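Local atomic coordinates of uncharacterized protein Q99UF4 (Staphylococcus aureus, PDB entry 3B2N), a protein that probably acts as a LuxR-family DNA-binding response regulator, its receiver domain taking up a phosphorylation signal that controls transcription. Residues A[17-29]-A[108-120]. Residues are numbered along the deposited sequence; the frame is centred on the assembly and turned at random.
Sequences QAMVQLIKLHGDF and RSIEELVETINKV. With NA (sodium ion), chain B.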
loop_
_atom_site.group_PDB
_atom_site.type_symbol
_atom_site.label_atom_id
_atom_site.label_comp_id
_atom_site.label_asym_id
_atom_site.label_seq_id
_atom_site.Cartn_x
_atom_site.Cartn_y
_atom_site.Cartn_z
ATOM N N GLN A 17 -5.187 -3.012 11.366
ATOM C CA GLN A 17 -4.433 -3.314 12.570
ATOM C C GLN A 17 -3.772 -4.689 12.464
ATOM O O GLN A 17 -2.666 -4.870 12.940
ATOM C CB GLN A 17 -5.324 -3.244 13.834
ATOM C CG GLN A 17 -5.871 -1.833 14.150
ATOM C CD GLN A 17 -4.970 -0.672 13.649
ATOM O OE1 GLN A 17 -3.768 -0.543 14.037
ATOM N NE2 GLN A 17 -5.553 0.178 12.793
ATOM N N ALA A 18 -4.455 -5.647 11.829
ATOM C CA ALA A 18 -3.870 -6.982 11.619
ATOM C C ALA A 18 -2.626 -6.894 10.730
ATOM O O ALA A 18 -1.607 -7.575 10.990
ATOM C CB ALA A 18 -4.896 -7.975 11.011
ATOM N N MET A 19 -2.689 -6.078 9.674
ATOM C CA MET A 19 -1.525 -5.959 8.813
ATOM C C MET A 19 -0.341 -5.283 9.538
ATOM O O MET A 19 0.795 -5.647 9.333
ATOM C CB MET A 19 -1.877 -5.115 7.570
ATOM C CG MET A 19 -2.964 -5.744 6.611
ATOM S SD MET A 19 -3.634 -4.558 5.314
ATOM C CE MET A 19 -2.374 -4.824 4.147
ATOM N N VAL A 20 -0.618 -4.238 10.304
ATOM C CA VAL A 20 0.420 -3.523 11.050
ATOM C C VAL A 20 1.138 -4.524 11.924
ATOM O O VAL A 20 2.371 -4.580 11.894
ATOM C CB VAL A 20 -0.162 -2.416 11.925
ATOM C CG1 VAL A 20 0.871 -1.935 13.026
ATOM C CG2 VAL A 20 -0.719 -1.267 11.095
ATOM N N GLN A 21 0.382 -5.359 12.653
ATOM C CA GLN A 21 1.045 -6.328 13.549
ATOM C C GLN A 21 1.714 -7.486 12.834
ATOM O O GLN A 21 2.849 -7.875 13.195
ATOM C CB GLN A 21 0.098 -6.834 14.642
ATOM C CG GLN A 21 -0.306 -5.675 15.584
ATOM C CD GLN A 21 -1.367 -6.106 16.579
ATOM O OE1 GLN A 21 -2.111 -7.072 16.350
ATOM N NE2 GLN A 21 -1.406 -5.431 17.709
ATOM N N LEU A 22 1.022 -8.046 11.845
ATOM C CA LEU A 22 1.528 -9.295 11.217
ATOM C C LEU A 22 2.643 -9.010 10.235
ATOM O O LEU A 22 3.593 -9.769 10.139
ATOM C CB LEU A 22 0.407 -10.042 10.491
ATOM C CG LEU A 22 -0.578 -10.703 11.454
ATOM C CD1 LEU A 22 -1.755 -11.258 10.691
ATOM C CD2 LEU A 22 0.163 -11.796 12.201
ATOM N N ILE A 23 2.532 -7.922 9.480
ATOM C CA ILE A 23 3.632 -7.584 8.594
ATOM C C ILE A 23 4.989 -7.444 9.321
ATOM O O ILE A 23 6.010 -7.933 8.827
ATOM C CB ILE A 23 3.326 -6.345 7.718
ATOM C CG1 ILE A 23 2.315 -6.721 6.641
ATOM C CG2 ILE A 23 4.637 -5.843 7.047
ATOM C CD1 ILE A 23 1.687 -5.423 5.927
ATOM N N LYS A 24 5.002 -6.798 10.485
ATOM C CA LYS A 24 6.202 -6.699 11.283
ATOM C C LYS A 24 6.725 -8.061 11.774
ATOM O O LYS A 24 7.936 -8.233 11.906
ATOM C CB LYS A 24 5.984 -5.783 12.488
ATOM C CG LYS A 24 6.175 -4.311 12.156
ATOM C CD LYS A 24 6.059 -3.424 13.389
ATOM C CE LYS A 24 4.706 -3.601 14.099
ATOM N NZ LYS A 24 4.475 -2.435 15.011
ATOM N N LEU A 25 5.830 -9.002 12.066
ATOM C CA LEU A 25 6.235 -10.345 12.504
ATOM C C LEU A 25 6.668 -11.270 11.340
ATOM O O LEU A 25 7.513 -12.143 11.539
ATOM C CB LEU A 25 5.126 -11.013 13.299
ATOM C CG LEU A 25 4.799 -10.387 14.663
ATOM C CD1 LEU A 25 3.550 -10.973 15.232
ATOM C CD2 LEU A 25 5.903 -10.559 15.618
ATOM N N HIS A 26 6.078 -11.086 10.152
ATOM C CA HIS A 26 6.327 -11.986 9.003
ATOM C C HIS A 26 7.564 -11.588 8.205
ATOM O O HIS A 26 8.022 -12.345 7.340
ATOM C CB HIS A 26 5.093 -12.079 8.067
ATOM C CG HIS A 26 4.074 -13.085 8.518
ATOM N ND1 HIS A 26 4.344 -14.438 8.595
ATOM C CD2 HIS A 26 2.807 -12.931 8.964
ATOM C CE1 HIS A 26 3.279 -15.077 9.058
ATOM N NE2 HIS A 26 2.321 -14.184 9.272
ATOM N N GLY A 27 8.110 -10.413 8.488
ATOM C CA GLY A 27 9.225 -9.905 7.691
ATOM C C GLY A 27 10.033 -8.867 8.421
ATOM O O GLY A 27 9.801 -8.619 9.605
ATOM N N ASP A 28 10.990 -8.264 7.718
ATOM C CA ASP A 28 11.905 -7.275 8.329
ATOM C C ASP A 28 11.495 -5.838 7.996
ATOM O O ASP A 28 12.101 -5.168 7.164
ATOM C CB ASP A 28 13.339 -7.567 7.904
ATOM C CG ASP A 28 13.824 -8.892 8.441
ATOM O OD1 ASP A 28 13.517 -9.207 9.623
ATOM O OD2 ASP A 28 14.471 -9.627 7.675
ATOM N N PHE A 29 10.449 -5.380 8.664
ATOM C CA PHE A 29 9.809 -4.131 8.319
ATOM C C PHE A 29 9.628 -3.278 9.564
ATOM O O PHE A 29 9.459 -3.802 10.652
ATOM C CB PHE A 29 8.439 -4.427 7.684
ATOM C CG PHE A 29 8.502 -5.326 6.482
ATOM C CD1 PHE A 29 8.116 -6.677 6.569
ATOM C CD2 PHE A 29 8.943 -4.839 5.246
ATOM C CE1 PHE A 29 8.180 -7.537 5.431
ATOM C CE2 PHE A 29 9.008 -5.684 4.103
ATOM C CZ PHE A 29 8.624 -7.040 4.205
ATOM N N ARG A 108 -5.109 -13.438 -1.102
ATOM C CA ARG A 108 -3.753 -13.818 -0.689
ATOM C C ARG A 108 -3.637 -13.605 0.786
ATOM O O ARG A 108 -4.323 -12.734 1.333
ATOM C CB ARG A 108 -2.716 -12.888 -1.386
ATOM C CG ARG A 108 -2.809 -12.850 -2.925
ATOM C CD ARG A 108 -2.087 -14.045 -3.582
ATOM N NE ARG A 108 -2.896 -15.242 -3.483
ATOM C CZ ARG A 108 -3.955 -15.520 -4.254
ATOM N NH1 ARG A 108 -4.613 -16.663 -4.048
ATOM N NH2 ARG A 108 -4.370 -14.671 -5.215
ATOM N N SER A 109 -2.759 -14.364 1.439
ATOM C CA SER A 109 -2.468 -14.156 2.857
ATOM C C SER A 109 -1.475 -13.018 3.060
ATOM O O SER A 109 -0.827 -12.571 2.109
ATOM C CB SER A 109 -1.842 -15.425 3.441
ATOM O OG SER A 109 -0.585 -15.678 2.817
ATOM N N ILE A 110 -1.325 -12.572 4.315
ATOM C CA ILE A 110 -0.301 -11.588 4.684
ATOM C C ILE A 110 1.131 -12.139 4.412
ATOM O O ILE A 110 2.002 -11.412 3.905
ATOM C CB ILE A 110 -0.536 -10.996 6.138
ATOM C CG1 ILE A 110 -1.765 -10.063 6.087
ATOM C CG2 ILE A 110 0.757 -10.266 6.675
ATOM C CD1 ILE A 110 -2.258 -9.490 7.423
ATOM N N GLU A 111 1.329 -13.420 4.645
ATOM C CA GLU A 111 2.585 -14.129 4.263
ATOM C C GLU A 111 2.914 -13.942 2.785
ATOM O O GLU A 111 4.047 -13.615 2.434
ATOM C CB GLU A 111 2.474 -15.651 4.472
ATOM C CG GLU A 111 2.399 -16.119 5.886
ATOM C CD GLU A 111 0.971 -16.099 6.494
ATOM O OE1 GLU A 111 0.109 -15.216 6.164
ATOM O OE2 GLU A 111 0.725 -17.001 7.339
ATOM N N GLU A 112 1.934 -14.191 1.905
ATOM C CA GLU A 112 2.122 -13.927 0.446
ATOM C C GLU A 112 2.353 -12.432 0.155
ATOM O O GLU A 112 3.200 -12.039 -0.647
ATOM C CB GLU A 112 0.929 -14.487 -0.320
ATOM C CG GLU A 112 0.880 -16.039 -0.206
ATOM C CD GLU A 112 -0.416 -16.679 -0.714
ATOM O OE1 GLU A 112 -1.507 -16.102 -0.541
ATOM O OE2 GLU A 112 -0.341 -17.788 -1.290
ATOM N N LEU A 113 1.622 -11.586 0.865
ATOM C CA LEU A 113 1.831 -10.162 0.683
ATOM C C LEU A 113 3.279 -9.778 1.056
ATOM O O LEU A 113 3.929 -9.030 0.327
ATOM C CB LEU A 113 0.775 -9.358 1.472
ATOM C CG LEU A 113 1.055 -7.870 1.663
ATOM C CD1 LEU A 113 1.006 -7.217 0.331
ATOM C CD2 LEU A 113 0.077 -7.222 2.645
ATOM N N VAL A 114 3.787 -10.306 2.172
ATOM C CA VAL A 114 5.181 -10.076 2.578
ATOM C C VAL A 114 6.171 -10.583 1.511
ATOM O O VAL A 114 7.080 -9.866 1.143
ATOM C CB VAL A 114 5.503 -10.652 4.012
ATOM C CG1 VAL A 114 7.023 -10.810 4.243
ATOM C CG2 VAL A 114 4.808 -9.787 5.133
ATOM N N GLU A 115 5.970 -11.783 0.991
ATOM C CA GLU A 115 6.814 -12.257 -0.122
ATOM C C GLU A 115 6.788 -11.258 -1.274
ATOM O O GLU A 115 7.841 -10.938 -1.853
ATOM C CB GLU A 115 6.296 -13.579 -0.681
ATOM C CG GLU A 115 6.319 -14.772 0.219
ATOM C CD GLU A 115 5.939 -16.033 -0.559
ATOM O OE1 GLU A 115 5.215 -16.907 0.002
ATOM O OE2 GLU A 115 6.354 -16.115 -1.748
ATOM N N THR A 116 5.584 -10.755 -1.601
ATOM C CA THR A 116 5.447 -9.795 -2.680
ATOM C C THR A 116 6.200 -8.483 -2.433
ATOM O O THR A 116 6.900 -7.991 -3.312
ATOM C CB THR A 116 3.966 -9.528 -3.005
ATOM O OG1 THR A 116 3.351 -10.776 -3.401
ATOM C CG2 THR A 116 3.871 -8.517 -4.106
ATOM N N ILE A 117 6.092 -7.945 -1.230
ATOM C CA ILE A 117 6.836 -6.756 -0.869
ATOM C C ILE A 117 8.347 -7.021 -1.007
ATOM O O ILE A 117 9.093 -6.199 -1.589
ATOM C CB ILE A 117 6.524 -6.367 0.569
ATOM C CG1 ILE A 117 5.038 -5.991 0.736
ATOM C CG2 ILE A 117 7.438 -5.291 1.049
ATOM C CD1 ILE A 117 4.604 -5.965 2.202
ATOM N N ASN A 118 8.801 -8.161 -0.481
ATOM C CA ASN A 118 10.207 -8.509 -0.613
ATOM C C ASN A 118 10.657 -8.585 -2.091
ATOM O O ASN A 118 11.706 -8.057 -2.416
ATOM C CB ASN A 118 10.545 -9.813 0.122
ATOM C CG ASN A 118 10.534 -9.646 1.627
ATOM O OD1 ASN A 118 10.828 -8.572 2.152
ATOM N ND2 ASN A 118 10.197 -10.710 2.329
ATOM N N LYS A 119 9.879 -9.233 -2.960
ATOM C CA LYS A 119 10.236 -9.314 -4.391
ATOM C C LYS A 119 10.281 -7.915 -4.957
ATOM O O LYS A 119 11.217 -7.563 -5.640
ATOM C CB LYS A 119 9.252 -10.128 -5.241
ATOM C CG LYS A 119 8.733 -11.406 -4.636
ATOM C CD LYS A 119 9.543 -12.626 -4.988
ATOM C CE LYS A 119 8.663 -13.874 -4.866
ATOM N NZ LYS A 119 9.347 -14.974 -4.111
ATOM N N VAL A 120 9.276 -7.115 -4.659
ATOM C CA VAL A 120 9.221 -5.756 -5.168
ATOM C C VAL A 120 10.419 -4.920 -4.674
ATOM O O VAL A 120 11.034 -4.187 -5.440
ATOM C CB VAL A 120 7.859 -5.086 -4.801
ATOM C CG1 VAL A 120 7.895 -3.621 -5.021
ATOM C CG2 VAL A 120 6.734 -5.694 -5.599
HETATM NA NA NA B . 10.042 -8.975 11.849
HETATM O O HOH W 1 10.124 -11.458 11.447
HETATM O O HOH W 2 9.731 -12.495 5.255
HETATM O O HOH W 3 11.256 -9.563 5.187
HETATM O O HOH W 4 10.427 -6.374 12.178
#
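I110 is a knob in a hole formed by M19, L22, I23 and H26. Its CD1 meets L22 CD1 at 3.7 Å and also packs on M19 CG. Its CG2, anti to the backbone N, lies 3.9 Å from I23 CG1. Beside it, the H26 ring is covered on one face by E111. E111 CG stands 3.8 Å from the ring centroid in a CH-pi contact. The E111 chain bends at chi2 (85°), which lays the carboxylate along the ring, the two planes 30° apart. V114 CG1 reaches the edge of the F29 ring, in its plane, 3.7 Å from CE1. I117 CG2 approaches CE2 of the same ring at 3.5 Å. Deeper in, M19 CE meets L113 CD2 at 3.7 Å. No direct hydrogen bond joins the segments, but water 3 accepts from D28 N and donates to N118 OD1. Close by, K24 O in the last turn of the helix and G27 O just beyond it bind a sodium ion, with waters 1 and 4. A capping box of S109 and E112 starts helix 110-121. The axes of segments 17-26 and 110-120 cross at -61°, 9.7 Å apart at closest approach. This is the packing of the first and last helices on one side of the CheY-like receiver sheet. Beneath them, I23 and F29 rest on strand 4-9, L113 and I117 on strand 79-84, and M19 on strand 52-55.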